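Local atomic coordinates of CurF (Lyngbya majuscula, PDB entry 5DP2), a protein that catalyses cyclopropane ring formation in curacin A biosynthesis, probably using NADPH, as an unusual enoyl reductase domain of a polyketide synthase. Residues E62-R67 and D280-F285. Sequence-based numbering, arbitrary orientation.
Sequences EYIKKR and DMSDEF. With NAP (NADP nicotinamide-adenine-dinucleotide phosphate), chain B.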
loop_
_atom_site.group_PDB
_atom_site.type_symbol
_atom_site.label_atom_id
_atom_site.label_comp_id
_atom_site.label_asym_id
_atom_site.label_seq_id
_atom_site.Cartn_x
_atom_site.Cartn_y
_atom_site.Cartn_z
ATOM N N GLU A 62 2.721 10.999 -11.315
ATOM C CA GLU A 62 1.482 10.298 -11.619
ATOM C C GLU A 62 1.038 10.558 -13.052
ATOM O O GLU A 62 1.082 11.704 -13.532
ATOM C CB GLU A 62 0.364 10.756 -10.671
ATOM C CG GLU A 62 0.598 10.354 -9.229
ATOM C CD GLU A 62 0.660 8.872 -9.054
ATOM O OE1 GLU A 62 -0.303 8.186 -9.484
ATOM O OE2 GLU A 62 1.650 8.351 -8.466
ATOM N N TYR A 63 0.541 9.509 -13.704
ATOM C CA TYR A 63 -0.135 9.602 -15.004
ATOM C C TYR A 63 -1.635 9.272 -14.884
ATOM O O TYR A 63 -2.401 9.604 -15.792
ATOM C CB TYR A 63 0.550 8.696 -16.065
ATOM C CG TYR A 63 0.630 7.276 -15.622
ATOM C CD1 TYR A 63 -0.462 6.433 -15.790
ATOM C CD2 TYR A 63 1.741 6.779 -14.935
ATOM C CE1 TYR A 63 -0.461 5.143 -15.295
ATOM C CE2 TYR A 63 1.743 5.505 -14.416
ATOM C CZ TYR A 63 0.648 4.681 -14.599
ATOM O OH TYR A 63 0.668 3.436 -14.049
ATOM N N ILE A 64 -2.062 8.627 -13.795
ATOM C CA ILE A 64 -3.474 8.333 -13.605
ATOM C C ILE A 64 -4.214 9.654 -13.385
ATOM O O ILE A 64 -3.918 10.411 -12.457
ATOM C CB ILE A 64 -3.652 7.342 -12.445
ATOM C CG1 ILE A 64 -3.214 5.963 -12.950
ATOM C CG2 ILE A 64 -5.081 7.341 -11.939
ATOM C CD1 ILE A 64 -3.181 4.897 -11.906
ATOM N N LYS A 65 -5.230 9.906 -14.220
ATOM C CA LYS A 65 -5.888 11.199 -14.197
ATOM C C LYS A 65 -6.711 11.419 -12.929
ATOM O O LYS A 65 -6.892 12.553 -12.518
ATOM C CB LYS A 65 -6.675 11.424 -15.490
ATOM C CG LYS A 65 -5.720 11.683 -16.678
ATOM C CD LYS A 65 -6.304 12.132 -17.968
ATOM C CE LYS A 65 -5.170 12.720 -18.806
ATOM N NZ LYS A 65 -5.622 13.139 -20.155
ATOM N N LYS A 66 -7.153 10.327 -12.286
ATOM C CA LYS A 66 -7.901 10.427 -11.034
ATOM C C LYS A 66 -7.093 11.105 -9.930
ATOM O O LYS A 66 -7.676 11.631 -8.984
ATOM C CB LYS A 66 -8.314 8.989 -10.581
ATOM C CG LYS A 66 -9.396 8.944 -9.521
ATOM C CD LYS A 66 -9.759 7.545 -9.099
ATOM C CE LYS A 66 -11.028 7.569 -8.272
ATOM N NZ LYS A 66 -11.398 6.247 -7.772
ATOM N N ARG A 67 -5.762 11.084 -10.025
ATOM C CA ARG A 67 -4.891 11.756 -9.060
ATOM C C ARG A 67 -4.805 13.276 -9.242
ATOM O O ARG A 67 -4.137 13.927 -8.459
ATOM C CB ARG A 67 -3.489 11.165 -9.070
ATOM C CG ARG A 67 -3.362 9.773 -8.427
ATOM C CD ARG A 67 -3.586 9.747 -6.928
ATOM N NE ARG A 67 -2.715 10.652 -6.169
ATOM C CZ ARG A 67 -1.421 10.452 -5.926
ATOM N NH1 ARG A 67 -0.809 9.323 -6.233
ATOM N NH2 ARG A 67 -0.719 11.423 -5.317
ATOM N N ASP A 280 0.906 -2.934 -10.841
ATOM C CA ASP A 280 0.645 -1.638 -10.228
ATOM C C ASP A 280 -0.824 -1.599 -9.838
ATOM O O ASP A 280 -1.717 -1.614 -10.710
ATOM C CB ASP A 280 1.032 -0.485 -11.168
ATOM C CG ASP A 280 0.897 0.884 -10.499
ATOM O OD1 ASP A 280 0.003 1.036 -9.664
ATOM O OD2 ASP A 280 1.680 1.813 -10.813
ATOM N N MET A 281 -1.074 -1.609 -8.537
ATOM C CA MET A 281 -2.456 -1.654 -8.062
ATOM C C MET A 281 -3.294 -0.480 -8.509
ATOM O O MET A 281 -4.491 -0.635 -8.763
ATOM C CB MET A 281 -2.493 -1.758 -6.550
ATOM C CG MET A 281 -1.937 -3.044 -6.014
ATOM S SD MET A 281 -2.914 -4.526 -6.418
ATOM C CE MET A 281 -4.220 -4.348 -5.219
ATOM N N SER A 282 -2.687 0.709 -8.586
ATOM C CA SER A 282 -3.441 1.853 -9.083
ATOM C C SER A 282 -3.979 1.609 -10.503
ATOM O O SER A 282 -5.146 1.903 -10.793
ATOM C CB SER A 282 -2.625 3.138 -8.947
ATOM O OG SER A 282 -1.482 3.157 -9.745
ATOM N N ASP A 283 -3.153 1.016 -11.377
ATOM C CA ASP A 283 -3.620 0.657 -12.688
ATOM C C ASP A 283 -4.777 -0.353 -12.626
ATOM O O ASP A 283 -5.751 -0.285 -13.372
ATOM C CB ASP A 283 -2.516 0.005 -13.543
ATOM C CG ASP A 283 -1.404 0.935 -13.992
ATOM O OD1 ASP A 283 -1.633 2.154 -14.058
ATOM O OD2 ASP A 283 -0.302 0.406 -14.289
ATOM N N GLU A 284 -4.639 -1.338 -11.717
ATOM C CA GLU A 284 -5.686 -2.372 -11.577
ATOM C C GLU A 284 -7.002 -1.772 -11.104
ATOM O O GLU A 284 -8.085 -2.211 -11.562
ATOM C CB GLU A 284 -5.217 -3.466 -10.619
ATOM C CG GLU A 284 -3.985 -4.223 -11.087
ATOM C CD GLU A 284 -4.205 -5.037 -12.330
ATOM O OE1 GLU A 284 -5.355 -5.505 -12.569
ATOM O OE2 GLU A 284 -3.238 -5.220 -13.097
ATOM N N PHE A 285 -6.946 -0.828 -10.160
ATOM C CA PHE A 285 -8.159 -0.213 -9.628
ATOM C C PHE A 285 -8.901 0.594 -10.712
ATOM O O PHE A 285 -10.126 0.524 -10.798
ATOM C CB PHE A 285 -7.843 0.661 -8.413
ATOM C CG PHE A 285 -7.326 -0.097 -7.202
ATOM C CD1 PHE A 285 -7.910 -1.276 -6.789
ATOM C CD2 PHE A 285 -6.279 0.404 -6.454
ATOM C CE1 PHE A 285 -7.449 -1.956 -5.669
ATOM C CE2 PHE A 285 -5.832 -0.268 -5.331
ATOM C CZ PHE A 285 -6.410 -1.437 -4.937
HETATM P PA NAP B . 7.008 1.365 3.047
HETATM O O1A NAP B . 6.331 1.599 4.353
HETATM O O2A NAP B . 7.378 -0.019 2.657
HETATM O O5B NAP B . 8.285 2.325 3.008
HETATM C C5B NAP B . 9.338 2.121 2.056
HETATM C C4B NAP B . 10.236 0.956 2.411
HETATM O O4B NAP B . 11.334 0.960 1.529
HETATM C C3B NAP B . 10.768 0.991 3.814
HETATM O O3B NAP B . 10.245 -0.139 4.516
HETATM C C2B NAP B . 12.300 0.918 3.672
HETATM O O2B NAP B . 12.989 -0.006 4.468
HETATM C C1B NAP B . 12.486 0.460 2.239
HETATM N N9A NAP B . 13.643 1.035 1.565
HETATM C C8A NAP B . 13.703 2.246 0.912
HETATM N N7A NAP B . 14.939 2.448 0.397
HETATM C C5A NAP B . 15.660 1.362 0.711
HETATM C C6A NAP B . 17.002 0.943 0.470
HETATM N N6A NAP B . 17.840 1.737 -0.226
HETATM N N1A NAP B . 17.391 -0.236 0.938
HETATM C C2A NAP B . 16.532 -0.997 1.625
HETATM N N3A NAP B . 15.257 -0.716 1.910
HETATM C C4A NAP B . 14.839 0.460 1.471
HETATM O O3 NAP B . 6.124 1.998 1.859
HETATM P PN NAP B . 4.804 1.428 1.156
HETATM O O1N NAP B . 3.911 2.580 0.905
HETATM O O2N NAP B . 4.267 0.248 1.914
HETATM O O5D NAP B . 5.374 0.974 -0.229
HETATM C C5D NAP B . 6.299 -0.137 -0.273
HETATM C C4D NAP B . 7.023 -0.157 -1.643
HETATM O O4D NAP B . 6.159 -0.750 -2.576
HETATM C C3D NAP B . 7.354 1.228 -2.214
HETATM O O3D NAP B . 8.511 1.093 -3.051
HETATM C C2D NAP B . 6.118 1.572 -3.006
HETATM O O2D NAP B . 6.428 2.508 -4.043
HETATM C C1D NAP B . 5.705 0.223 -3.532
HETATM N N1N NAP B . 4.273 -0.100 -3.720
HETATM C C2N NAP B . 3.843 -0.548 -4.921
HETATM C C3N NAP B . 2.513 -0.883 -5.158
HETATM C C7N NAP B . 2.094 -1.375 -6.501
HETATM O O7N NAP B . 0.896 -1.444 -6.673
HETATM N N7N NAP B . 3.047 -1.713 -7.410
HETATM C C4N NAP B . 1.588 -0.753 -4.117
HETATM C C5N NAP B . 2.053 -0.294 -2.891
HETATM C C6N NAP B . 3.403 0.028 -2.703
HETATM P P2B NAP B . 13.283 0.188 6.027
HETATM O O1X NAP B . 11.939 0.095 6.737
HETATM O O2X NAP B . 14.198 -0.964 6.331
HETATM O O3X NAP B . 13.919 1.548 6.190
HETATM O O HOH W 1 0.267 4.602 -11.288
HETATM O O HOH W 2 3.255 2.192 -12.900
#
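Tyr63 gives its phenol hydrogen to Asp283, OH to OD1 at 2.6 Å; a carboxylate is a strong acceptor for a phenol O-H, so the bond is probably a strong one. OD1 lies at the edge of the ring, near its plane, and receives the hydroxyl on its syn side, the ring and carboxylate planes being 43° apart. With alanine at Asp283 the phenol would probably lose its carboxylate acceptor and the ring could turn more freely. Beside this pair the longer branch of Ile64 reaches the helix, its CD1 3.3 Å from Ser282 OG and tight on Ser282 CB at 3.5 Å; CG1 stands anti to the carbonyl carbon (chi1 -74°) and the chain runs on extended, which carries the methyl across. Two waters donate to Tyr63 OH, one of them through a weak bond; that same water also donates to Ser282 OG, and the other to Asp280 OD2 at 2.6 Å. Asp280 is the N-cap of helix 281-287, which follows the last strand of the parallel Rossmann sheet, so the contact joins the cofactor-binding domain to a loop of the GroES-like part. OD1 of Asp280 accepts from Ser282 OG at 2.6 Å and, weakly, from Ser282 N, while Arg51 pairs with OD2. Met281 N, the next backbone amide after the cap residue, donates to NAP O7N of the nicotinamide carboxamide at 2.7 Å, almost straight at 175°.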